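Local coordinates for protein alpha-1,4-endofucoidanase (Mariniflexile fucanivorans, PDB 6DLH) that hydrolyses alpha-1,4 linkages of fucoidan from within the chain as a retaining family GH107 enzyme, and carries calcium-binding Ig-like domains behind its catalytic part, at residues V231-D234 with D238-A241; G300-P305 with V365-T370; L460-T465 with L470-T475; P680-I685 with I724-I729. One frame throughout, in Å; residues are numbered along the deposited sequence.

Interaction 1: V231-D234 with D238-A241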
loop_
_atom_site.group_PDB
_atom_site.type_symbol
_atom_site.label_atom_id
_atom_site.label_comp_id
_atom_site.label_asym_id
_atom_site.label_seq_id
_atom_site.Cartn_x
_atom_site.Cartn_y
_atom_site.Cartn_z
ATOM N N VAL A 231 -23.043 0.906 -7.639
ATOM C CA VAL A 231 -23.417 2.034 -6.798
ATOM C C VAL A 231 -23.885 3.221 -7.641
ATOM O O VAL A 231 -24.844 3.895 -7.269
ATOM C CB VAL A 231 -22.317 2.431 -5.789
ATOM C CG1 VAL A 231 -21.021 2.855 -6.468
ATOM C CG2 VAL A 231 -22.798 3.510 -4.830
ATOM N N MET A 232 -23.216 3.478 -8.767
ATOM C CA MET A 232 -23.554 4.635 -9.581
ATOM C C MET A 232 -24.795 4.381 -10.433
ATOM O O MET A 232 -25.569 5.306 -10.671
ATOM C CB MET A 232 -22.384 5.061 -10.468
ATOM C CG MET A 232 -21.350 5.802 -9.678
ATOM S SD MET A 232 -19.674 5.548 -10.241
ATOM C CE MET A 232 -19.504 6.821 -11.481
ATOM N N GLU A 233 -24.979 3.132 -10.881
ATOM C CA GLU A 233 -26.139 2.790 -11.689
ATOM C C GLU A 233 -27.265 2.282 -10.792
ATOM O O GLU A 233 -28.277 2.957 -10.632
ATOM C CB GLU A 233 -25.772 1.805 -12.799
ATOM C CG GLU A 233 -26.971 1.257 -13.551
ATOM C CD GLU A 233 -26.625 0.294 -14.672
ATOM O OE1 GLU A 233 -25.488 -0.210 -14.693
ATOM O OE2 GLU A 233 -27.491 0.053 -15.523
ATOM N N ASP A 234 -27.062 1.099 -10.201
ATOM C CA ASP A 234 -28.105 0.364 -9.502
ATOM C C ASP A 234 -28.641 1.139 -8.295
ATOM O O ASP A 234 -29.804 0.979 -7.935
ATOM C CB ASP A 234 -27.630 -1.027 -9.077
ATOM C CG ASP A 234 -27.518 -2.032 -10.212
ATOM O OD1 ASP A 234 -27.632 -1.624 -11.389
ATOM O OD2 ASP A 234 -27.316 -3.219 -9.905
ATOM N N ASP A 238 -27.577 6.542 -12.185
ATOM C CA ASP A 238 -26.878 6.883 -13.416
ATOM C C ASP A 238 -27.104 5.780 -14.447
ATOM O O ASP A 238 -27.417 4.652 -14.084
ATOM C CB ASP A 238 -25.394 7.166 -13.167
ATOM C CG ASP A 238 -25.102 8.613 -12.805
ATOM O OD1 ASP A 238 -25.955 9.235 -12.123
ATOM O OD2 ASP A 238 -24.034 9.116 -13.221
ATOM N N ASP A 239 -26.956 6.128 -15.732
ATOM C CA ASP A 239 -27.065 5.155 -16.809
ATOM C C ASP A 239 -25.763 5.121 -17.608
ATOM O O ASP A 239 -25.527 5.973 -18.466
ATOM C CB ASP A 239 -28.303 5.382 -17.687
ATOM C CG ASP A 239 -28.478 4.318 -18.761
ATOM O OD1 ASP A 239 -27.824 3.262 -18.656
ATOM O OD2 ASP A 239 -29.262 4.554 -19.705
ATOM N N PRO A 240 -24.886 4.121 -17.356
ATOM C CA PRO A 240 -23.609 4.014 -18.064
ATOM C C PRO A 240 -23.720 3.739 -19.566
ATOM O O PRO A 240 -22.800 4.054 -20.315
ATOM C CB PRO A 240 -22.889 2.870 -17.331
ATOM C CG PRO A 240 -23.999 2.053 -16.702
ATOM C CD PRO A 240 -25.082 3.053 -16.363
ATOM N N ALA A 241 -24.859 3.176 -19.994
ATOM C CA ALA A 241 -25.104 2.821 -21.387
ATOM C C ALA A 241 -25.412 4.054 -22.239
ATOM O O ALA A 241 -25.273 4.011 -23.460
ATOM C CB ALA A 241 -26.223 1.809 -21.476
#

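Interaction 2: G300-P305 with V365-T370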
loop_
_atom_site.group_PDB
_atom_site.type_symbol
_atom_site.label_atom_id
_atom_site.label_comp_id
_atom_site.label_asym_id
_atom_site.label_seq_id
_atom_site.Cartn_x
_atom_site.Cartn_y
_atom_site.Cartn_z
ATOM N N GLY A 300 -12.584 -16.727 -7.746
ATOM C CA GLY A 300 -11.850 -17.950 -8.008
ATOM C C GLY A 300 -11.153 -17.929 -9.365
ATOM O O GLY A 300 -10.690 -16.891 -9.828
ATOM N N ASN A 301 -11.100 -19.104 -9.986
ATOM C CA ASN A 301 -10.199 -19.378 -11.087
ATOM C C ASN A 301 -10.803 -18.818 -12.374
ATOM O O ASN A 301 -11.882 -19.228 -12.772
ATOM C CB ASN A 301 -9.902 -20.880 -11.138
ATOM C CG ASN A 301 -8.752 -21.227 -12.052
ATOM O OD1 ASN A 301 -8.487 -20.513 -13.022
ATOM N ND2 ASN A 301 -8.078 -22.329 -11.763
ATOM N N MET A 302 -10.093 -17.907 -13.043
ATOM C CA MET A 302 -10.667 -17.243 -14.208
ATOM C C MET A 302 -10.589 -18.124 -15.461
ATOM O O MET A 302 -11.039 -17.697 -16.532
ATOM C CB MET A 302 -10.002 -15.884 -14.474
ATOM C CG MET A 302 -8.676 -15.968 -15.189
ATOM S SD MET A 302 -8.043 -14.403 -15.930
ATOM C CE MET A 302 -6.480 -15.018 -16.550
ATOM N N VAL A 303 -10.034 -19.346 -15.343
ATOM C CA VAL A 303 -10.012 -20.256 -16.484
ATOM C C VAL A 303 -10.595 -21.629 -16.139
ATOM O O VAL A 303 -10.498 -22.544 -16.962
ATOM C CB VAL A 303 -8.619 -20.380 -17.140
ATOM C CG1 VAL A 303 -8.114 -19.049 -17.675
ATOM C CG2 VAL A 303 -7.591 -21.028 -16.232
ATOM N N VAL A 304 -11.167 -21.779 -14.931
ATOM C CA VAL A 304 -11.882 -22.990 -14.544
ATOM C C VAL A 304 -13.233 -22.601 -13.937
ATOM O O VAL A 304 -13.282 -21.774 -13.029
ATOM C CB VAL A 304 -11.068 -23.883 -13.578
ATOM C CG1 VAL A 304 -11.851 -25.122 -13.156
ATOM C CG2 VAL A 304 -9.725 -24.305 -14.156
ATOM N N PRO A 305 -14.384 -23.170 -14.387
ATOM C CA PRO A 305 -14.432 -24.153 -15.476
ATOM C C PRO A 305 -13.983 -23.671 -16.858
ATOM O O PRO A 305 -13.874 -22.471 -17.123
ATOM C CB PRO A 305 -15.896 -24.615 -15.526
ATOM C CG PRO A 305 -16.673 -23.516 -14.821
ATOM C CD PRO A 305 -15.715 -22.909 -13.814
ATOM N N VAL A 365 2.759 -16.371 -21.174
ATOM C CA VAL A 365 3.518 -15.603 -22.150
ATOM C C VAL A 365 2.641 -15.321 -23.370
ATOM O O VAL A 365 2.639 -14.203 -23.892
ATOM C CB VAL A 365 4.829 -16.328 -22.520
ATOM C CG1 VAL A 365 5.589 -15.608 -23.617
ATOM C CG2 VAL A 365 5.728 -16.514 -21.297
ATOM N N GLU A 366 1.892 -16.341 -23.813
ATOM C CA GLU A 366 1.047 -16.229 -24.993
ATOM C C GLU A 366 -0.092 -15.231 -24.751
ATOM O O GLU A 366 -0.315 -14.355 -25.592
ATOM C CB GLU A 366 0.557 -17.607 -25.451
ATOM C CG GLU A 366 -0.308 -17.566 -26.709
ATOM C CD GLU A 366 -1.784 -17.255 -26.482
ATOM O OE1 GLU A 366 -2.337 -16.386 -27.192
ATOM O OE2 GLU A 366 -2.380 -17.887 -25.596
ATOM N N TRP A 367 -0.801 -15.356 -23.615
ATOM C CA TRP A 367 -1.911 -14.455 -23.314
ATOM C C TRP A 367 -1.396 -13.018 -23.313
ATOM O O TRP A 367 -1.984 -12.141 -23.954
ATOM C CB TRP A 367 -2.583 -14.774 -21.964
ATOM C CG TRP A 367 -3.523 -15.945 -21.919
ATOM C CD1 TRP A 367 -3.308 -17.206 -22.398
ATOM C CD2 TRP A 367 -4.819 -15.979 -21.287
ATOM N NE1 TRP A 367 -4.384 -18.013 -22.134
ATOM C CE2 TRP A 367 -5.322 -17.290 -21.439
ATOM C CE3 TRP A 367 -5.606 -15.033 -20.619
ATOM C CZ2 TRP A 367 -6.572 -17.672 -20.947
ATOM C CZ3 TRP A 367 -6.839 -15.409 -20.131
ATOM C CH2 TRP A 367 -7.315 -16.714 -20.297
ATOM N N THR A 368 -0.285 -12.794 -22.592
ATOM C CA THR A 368 0.263 -11.457 -22.446
ATOM C C THR A 368 0.624 -10.896 -23.820
ATOM O O THR A 368 0.207 -9.791 -24.172
ATOM C CB THR A 368 1.420 -11.428 -21.436
ATOM O OG1 THR A 368 0.933 -11.888 -20.176
ATOM C CG2 THR A 368 2.004 -10.046 -21.247
ATOM N N SER A 369 1.383 -11.679 -24.602
ATOM C CA SER A 369 1.900 -11.192 -25.870
ATOM C C SER A 369 0.772 -11.043 -26.891
ATOM O O SER A 369 0.780 -10.097 -27.678
ATOM C CB SER A 369 3.023 -12.057 -26.387
ATOM O OG SER A 369 2.632 -13.420 -26.435
ATOM N N THR A 370 -0.195 -11.974 -26.866
ATOM C CA THR A 370 -1.351 -11.859 -27.739
ATOM C C THR A 370 -2.081 -10.560 -27.414
ATOM O O THR A 370 -2.493 -9.833 -28.309
ATOM C CB THR A 370 -2.283 -13.079 -27.638
ATOM O OG1 THR A 370 -1.636 -14.216 -28.213
ATOM C CG2 THR A 370 -3.602 -12.870 -28.352
#

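Interaction 3: L460-T465 with L470-T475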
loop_
_atom_site.group_PDB
_atom_site.type_symbol
_atom_site.label_atom_id
_atom_site.label_comp_id
_atom_site.label_asym_id
_atom_site.label_seq_id
_atom_site.Cartn_x
_atom_site.Cartn_y
_atom_site.Cartn_z
ATOM N N LEU A 460 26.042 4.937 -27.559
ATOM C CA LEU A 460 25.090 5.820 -26.905
ATOM C C LEU A 460 25.632 7.242 -26.986
ATOM O O LEU A 460 26.790 7.485 -26.647
ATOM C CB LEU A 460 24.883 5.413 -25.441
ATOM C CG LEU A 460 24.054 6.403 -24.612
ATOM C CD1 LEU A 460 22.563 6.257 -24.894
ATOM C CD2 LEU A 460 24.326 6.257 -23.121
ATOM N N THR A 461 24.773 8.165 -27.427
ATOM C CA THR A 461 25.113 9.576 -27.498
ATOM C C THR A 461 23.846 10.394 -27.284
ATOM O O THR A 461 22.771 9.834 -27.093
ATOM C CB THR A 461 25.899 9.898 -28.779
ATOM O OG1 THR A 461 26.278 11.277 -28.725
ATOM C CG2 THR A 461 25.145 9.575 -30.054
ATOM N N ALA A 462 23.985 11.721 -27.296
ATOM C CA ALA A 462 22.878 12.611 -26.983
ATOM C C ALA A 462 22.704 13.639 -28.099
ATOM O O ALA A 462 23.571 13.772 -28.968
ATOM C CB ALA A 462 23.125 13.282 -25.653
ATOM N N SER A 463 21.552 14.326 -28.069
ATOM C CA SER A 463 21.282 15.482 -28.909
ATOM C C SER A 463 20.283 16.398 -28.207
ATOM O O SER A 463 19.379 15.927 -27.520
ATOM C CB SER A 463 20.819 15.088 -30.294
ATOM O OG SER A 463 19.623 14.324 -30.241
ATOM N N GLY A 464 20.468 17.712 -28.388
ATOM C CA GLY A 464 19.728 18.713 -27.638
ATOM C C GLY A 464 20.660 19.564 -26.775
ATOM O O GLY A 464 21.818 19.769 -27.139
ATOM N N THR A 465 20.146 20.028 -25.623
ATOM C CA THR A 465 20.820 21.010 -24.785
ATOM C C THR A 465 21.295 20.362 -23.484
ATOM O O THR A 465 20.521 20.209 -22.540
ATOM C CB THR A 465 19.924 22.238 -24.555
ATOM O OG1 THR A 465 19.620 22.789 -25.838
ATOM C CG2 THR A 465 20.555 23.294 -23.673
ATOM N N LEU A 470 28.926 18.029 -18.579
ATOM C CA LEU A 470 28.587 16.614 -18.681
ATOM C C LEU A 470 29.404 15.937 -19.785
ATOM O O LEU A 470 29.470 16.426 -20.914
ATOM C CB LEU A 470 27.081 16.473 -18.931
ATOM C CG LEU A 470 26.503 15.058 -18.815
ATOM C CD1 LEU A 470 26.393 14.610 -17.360
ATOM C CD2 LEU A 470 25.147 14.970 -19.504
ATOM N N THR A 471 30.046 14.815 -19.424
ATOM C CA THR A 471 30.673 13.900 -20.370
ATOM C C THR A 471 29.869 12.595 -20.400
ATOM O O THR A 471 29.307 12.171 -19.387
ATOM C CB THR A 471 32.164 13.682 -20.051
ATOM O OG1 THR A 471 32.885 14.919 -20.091
ATOM C CG2 THR A 471 32.845 12.703 -20.985
ATOM N N ILE A 472 29.810 11.980 -21.585
ATOM C CA ILE A 472 29.179 10.689 -21.799
ATOM C C ILE A 472 30.240 9.741 -22.352
ATOM O O ILE A 472 30.669 9.872 -23.501
ATOM C CB ILE A 472 27.958 10.818 -22.735
ATOM C CG1 ILE A 472 26.841 11.646 -22.086
ATOM C CG2 ILE A 472 27.469 9.439 -23.171
ATOM C CD1 ILE A 472 25.594 11.805 -22.929
ATOM N N SER A 473 30.680 8.804 -21.507
ATOM C CA SER A 473 31.771 7.918 -21.878
ATOM C C SER A 473 31.384 6.465 -21.626
ATOM O O SER A 473 30.463 6.183 -20.865
ATOM C CB SER A 473 33.065 8.284 -21.176
ATOM O OG SER A 473 32.889 8.349 -19.769
ATOM N N GLN A 474 32.119 5.558 -22.270
ATOM C CA GLN A 474 31.924 4.132 -22.074
ATOM C C GLN A 474 32.980 3.611 -21.094
ATOM O O GLN A 474 34.162 3.532 -21.430
ATOM C CB GLN A 474 31.924 3.428 -23.431
ATOM C CG GLN A 474 32.137 1.928 -23.326
ATOM C CD GLN A 474 31.225 1.167 -24.249
ATOM O OE1 GLN A 474 30.482 0.290 -23.815
ATOM N NE2 GLN A 474 31.277 1.501 -25.529
ATOM N N THR A 475 32.529 3.236 -19.889
ATOM C CA THR A 475 33.431 3.000 -18.770
ATOM C C THR A 475 33.739 1.510 -18.604
ATOM O O THR A 475 34.718 1.140 -17.950
ATOM C CB THR A 475 32.941 3.712 -17.503
ATOM O OG1 THR A 475 31.582 3.324 -17.294
ATOM C CG2 THR A 475 33.058 5.218 -17.613
#

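Interaction 4: P680-I685 with I724-I729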
loop_
_atom_site.group_PDB
_atom_site.type_symbol
_atom_site.label_atom_id
_atom_site.label_comp_id
_atom_site.label_asym_id
_atom_site.label_seq_id
_atom_site.Cartn_x
_atom_site.Cartn_y
_atom_site.Cartn_z
ATOM N N PRO A 680 -11.653 -26.506 44.271
ATOM C CA PRO A 680 -11.782 -27.841 43.668
ATOM C C PRO A 680 -10.583 -28.368 42.875
ATOM O O PRO A 680 -9.863 -27.604 42.231
ATOM C CB PRO A 680 -12.986 -27.671 42.732
ATOM C CG PRO A 680 -13.857 -26.669 43.464
ATOM C CD PRO A 680 -12.881 -25.707 44.110
ATOM N N ASP A 681 -10.422 -29.699 42.907
ATOM C CA ASP A 681 -9.214 -30.396 42.488
ATOM C C ASP A 681 -9.082 -30.449 40.967
ATOM O O ASP A 681 -7.983 -30.667 40.459
ATOM C CB ASP A 681 -9.183 -31.832 43.022
ATOM C CG ASP A 681 -8.600 -31.967 44.417
ATOM O OD1 ASP A 681 -8.007 -30.979 44.910
ATOM O OD2 ASP A 681 -8.736 -33.064 44.998
ATOM N N TRP A 682 -10.199 -30.267 40.250
ATOM C CA TRP A 682 -10.200 -30.504 38.815
ATOM C C TRP A 682 -9.356 -29.485 38.046
ATOM O O TRP A 682 -8.814 -29.827 36.997
ATOM C CB TRP A 682 -11.620 -30.645 38.251
ATOM C CG TRP A 682 -12.475 -29.419 38.337
ATOM C CD1 TRP A 682 -13.365 -29.108 39.323
ATOM C CD2 TRP A 682 -12.562 -28.356 37.370
ATOM N NE1 TRP A 682 -13.986 -27.920 39.046
ATOM C CE2 TRP A 682 -13.518 -27.436 37.854
ATOM C CE3 TRP A 682 -11.929 -28.091 36.149
ATOM C CZ2 TRP A 682 -13.847 -26.270 37.163
ATOM C CZ3 TRP A 682 -12.257 -26.940 35.466
ATOM C CH2 TRP A 682 -13.202 -26.042 35.968
ATOM N N LEU A 683 -9.236 -28.254 38.570
ATOM C CA LEU A 683 -8.556 -27.174 37.868
ATOM C C LEU A 683 -7.142 -26.987 38.422
ATOM O O LEU A 683 -6.961 -26.726 39.611
ATOM C CB LEU A 683 -9.394 -25.894 37.994
ATOM C CG LEU A 683 -8.820 -24.629 37.347
ATOM C CD1 LEU A 683 -9.331 -24.448 35.923
ATOM C CD2 LEU A 683 -9.160 -23.401 38.172
ATOM N N THR A 684 -6.137 -27.130 37.550
ATOM C CA THR A 684 -4.763 -26.817 37.919
ATOM C C THR A 684 -4.233 -25.700 37.020
ATOM O O THR A 684 -4.943 -25.212 36.147
ATOM C CB THR A 684 -3.855 -28.056 37.914
ATOM O OG1 THR A 684 -3.798 -28.613 36.598
ATOM C CG2 THR A 684 -4.271 -29.112 38.918
ATOM N N ILE A 685 -2.980 -25.299 37.255
ATOM C CA ILE A 685 -2.361 -24.246 36.473
ATOM C C ILE A 685 -0.961 -24.707 36.103
ATOM O O ILE A 685 -0.293 -25.371 36.897
ATOM C CB ILE A 685 -2.327 -22.907 37.243
ATOM C CG1 ILE A 685 -2.209 -21.707 36.296
ATOM C CG2 ILE A 685 -1.233 -22.900 38.307
ATOM C CD1 ILE A 685 -2.080 -20.368 36.992
ATOM N N ILE A 724 -10.371 -16.783 41.711
ATOM C CA ILE A 724 -10.855 -17.130 40.381
ATOM C C ILE A 724 -12.174 -17.892 40.528
ATOM O O ILE A 724 -12.243 -18.871 41.266
ATOM C CB ILE A 724 -9.795 -17.944 39.603
ATOM C CG1 ILE A 724 -8.670 -17.066 39.041
ATOM C CG2 ILE A 724 -10.441 -18.766 38.497
ATOM C CD1 ILE A 724 -7.694 -16.535 40.065
ATOM N N LEU A 725 -13.208 -17.439 39.808
ATOM C CA LEU A 725 -14.569 -17.944 39.925
ATOM C C LEU A 725 -15.042 -18.438 38.556
ATOM O O LEU A 725 -15.163 -17.653 37.616
ATOM C CB LEU A 725 -15.442 -16.793 40.440
ATOM C CG LEU A 725 -16.950 -17.039 40.518
ATOM C CD1 LEU A 725 -17.299 -17.891 41.730
ATOM C CD2 LEU A 725 -17.707 -15.717 40.585
ATOM N N ILE A 726 -15.289 -19.752 38.452
ATOM C CA ILE A 726 -15.775 -20.387 37.234
ATOM C C ILE A 726 -17.113 -21.056 37.532
ATOM O O ILE A 726 -17.199 -21.916 38.409
ATOM C CB ILE A 726 -14.771 -21.428 36.693
ATOM C CG1 ILE A 726 -13.427 -20.809 36.307
ATOM C CG2 ILE A 726 -15.380 -22.204 35.534
ATOM C CD1 ILE A 726 -12.296 -21.811 36.217
ATOM N N ASN A 727 -18.140 -20.669 36.771
ATOM C CA ASN A 727 -19.412 -21.371 36.759
ATOM C C ASN A 727 -19.312 -22.588 35.838
ATOM O O ASN A 727 -18.986 -22.455 34.660
ATOM C CB ASN A 727 -20.551 -20.456 36.302
ATOM C CG ASN A 727 -21.905 -21.105 36.473
ATOM O OD1 ASN A 727 -21.996 -22.213 36.993
ATOM N ND2 ASN A 727 -22.958 -20.425 36.051
ATOM N N VAL A 728 -19.602 -23.774 36.390
ATOM C CA VAL A 728 -19.622 -25.009 35.622
ATOM C C VAL A 728 -21.076 -25.353 35.301
ATOM O O VAL A 728 -21.861 -25.599 36.210
ATOM C CB VAL A 728 -18.904 -26.154 36.369
ATOM C CG1 VAL A 728 -19.033 -27.492 35.651
ATOM C CG2 VAL A 728 -17.438 -25.843 36.635
ATOM N N ILE A 729 -21.427 -25.347 34.007
ATOM C CA ILE A 729 -22.756 -25.717 33.538
ATOM C C ILE A 729 -22.777 -27.221 33.277
ATOM O O ILE A 729 -21.905 -27.748 32.585
ATOM C CB ILE A 729 -23.146 -24.931 32.266
ATOM C CG1 ILE A 729 -22.961 -23.417 32.409
ATOM C CG2 ILE A 729 -24.554 -25.288 31.806
ATOM C CD1 ILE A 729 -23.952 -22.747 33.335
#

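Interaction 1: V231-D234 with D238-A241
Met232 and Asp238 make the tight half of this contact, where a chain leaving a helix folds back on it. The backbone N of Asp238 gives a hydrogen bond to Met232 O at 2.8 Å, meeting the oxygen in the carbonyl plane with an N-H...O angle of 151°. Asp238 CB sits just 3.1 Å from the same oxygen, and Asp238 O in return receives a CA-H...O contact from Glu233 CA at 3.3 Å. The Asp238 carboxylate is buried but well provided for, since OD1 forms a salt bridge with Arg198 and OD2 accepts from the backbone N of Ile250. Met232, for its part, packs on Ile250 and Tyr251.

Such a return belongs to the loop that joins helix 228-233, which follows parallel strand 222-226, to helix 249-259 in the beta/alpha catalytic part, probably a barrel-like fold as in the GH29 fucosidases. Glu233 runs out straight, its chi1 of 172° setting CG opposite the main-chain nitrogen, and crosses the Pro240 ring at about a right angle, its CD 3.6 Å from Pro240 CD and its OE1 3.4 Å from Pro240 CG. An alanine here would remove this aliphatic and carboxylate cover, and is likely to leave one side of the Pro240 ring less well packed. Only towards the Glu233 and Asp239 carboxylates, both on partly exposed residues, does the contact loosen: Glu233 OE2 lies 4.5 Å from Asp239 OD1, a like-charged pair that probably contributes little cohesion. Asp239 OD1 instead serves its own segment, accepting from Ala241 N at 3.3 Å, above the carboxylate plane, in an Asx turn.

Interaction 2: G300-P305 with V365-T370
Met302 reaches Trp367 by placing CG between its own backbone N and carbonyl carbon (chi1 80°) and then running fully extended, which carries its methyl far from the main chain. Trp367 answers from the opposite direction: its CG stands anti to the carbonyl carbon (chi1 -78°), and the indole projects from helix 361-372 with its six-membered ring foremost. These long side chains span a wide backbone gap, for the nearest pair, Val303 CA and Trp367 CA, lies 12.1 Å apart.

The contact itself consists of two methyls on neighbouring ring carbons. Met302 CE lies 3.6 Å from Trp367 CZ3, while Val303 CG1, sliding past the indole, comes within 3.6 Å of Trp367 CH2. Both methyls approach the ring obliquely. They are presented together by a type I beta turn from Asn301 to Val304, in which Asn301 OD1 also accepts from Val303 N at 3.0 Å to complete an Asx turn. The turn lies in the loop between strand 266-269 of the parallel sheet and helix 307-321, and the contact joins that loop to helix 361-372.

Helix 307-321 holds the indole as well: Trp367 NE1 is hydrogen-bonded to Tyr309 OH, and the rings of Tyr309 and His313 meet it edge-to-face. A leucine in place of Trp367 would probably fall short of the methyls of Met302 and Val303, leaving them without their common partner and the Tyr309 hydroxyl without the indole N-H. Across the two segments the contact is wholly apolar and buried, which implies that shape and exclusion of water join loop to helix here, while the bond to Tyr309 probably helps set the direction of the ring.

Interaction 3: L460-T465 with L470-T475
Ile472 supplies the apolar part of this contact almost by itself, its two branches reaching different residues of strand 459-464. The longer branch, with CG1 anti to the carbonyl carbon (chi1 -66°), ends at CD1, which lies 4.0 Å from Ala462 CB. The shorter branch points CG2 towards Leu460, where the side-chain approach is looser: Leu460 CD2 and Ile472 CG2 are 4.5 Å apart. Ala462 and Leu460, two positions apart on their strand, thus both direct their side chains at the same isoleucine.

One contact involves the main chain as well, since Ile472 CG2 also lies 4.0 Å from Leu460 O; this is simple van der Waals packing. The backbones pair with other strands instead. Thr461 and Ser463 bond to Met499 and Glu497, whereas Thr471 and Ser473 bond to Ser483 and Thr481.

That division fits a beta sandwich, whose facing sheets meet through side chains. Within this Ig-like domain, strand 459-464 forms one edge of the sheet that contains 494-502 and 505-513. Strand 471-476 is an edge of the sheet with 479-484 and 439-444. Within their own sheets Ala462 rests on Leu498 of strand 494-502 and Ile472 on Leu482 of strand 479-484, while Leu460 also crosses to Trp480 of strand 479-484.

Interaction 4: P680-I685 with I724-I729
Leu683 and Ile726 face each other across two separate backbones, their CA atoms 9.9 Å apart, where a type I beta turn from Pro680 to Leu683 passes over strand 720-729. The side chains fill that distance. Leu683 and Ile726 meet tip to tip: Ile726 CD1 fits against both methyls of the leucine, at 4.0 Å from Leu683 CD1 and equally far from Leu683 CD2.

Trp682, one residue earlier, covers the next part of the strand. A chi1 of 65° tucks its CG in over the main chain and folds the indole back beside Leu683, whose CB lies 3.8 Å above one face of the Trp682 ring, near its rim. The six-membered ring then looks to the strand. Trp682 CZ2 lies 3.7 Å from Val728 CG2, the two side chains slipping past each other in opposite directions, and Trp682 CH2 touches Ile726 CD1 more loosely at 4.3 Å. Ile726 and Val728 alternate with Asn727, whose side chain starts away from the turn, so this face of the strand is apolar. The indole still has a polar tie, a hydrogen bond from Trp682 NE1 to Asn707 OD1 on strand 705-713, which probably helps fix the rotation of the ring.

As part of an Ig-like beta sandwich, the contact joins the two sheets through their apolar inner faces. Strand 720-729 lies between 642-649 and 705-713 in a sheet whose far edge is 674-678, while the turn leads into strand 684-689 of the other sheet, paired with 692-697. Lys676 NZ, hydrogen-bonded to Pro680 O and Leu683 O, ties the turn to strand 674-678.

In the fold
Along the chain the four contacts follow one another in series, and none touches another. Interactions 1 and 2 belong to the catalytic part built round the seven-stranded parallel sheet, their centres 29 Å apart; both join a loop to a helix. Interactions 3 and 4 lie in the first and last of the three Ig-like domains, on opposite sides of the chain's centre with 82 Å between their own centres, and both bring the two sheets of a sandwich together. Interaction 3 is nearer the catalytic part, its centre 43 Å from that of interaction 2, against 58 Å for interaction 4. The enzyme thus combines a compact strand-and-helix unit with extended, separately cored beta domains.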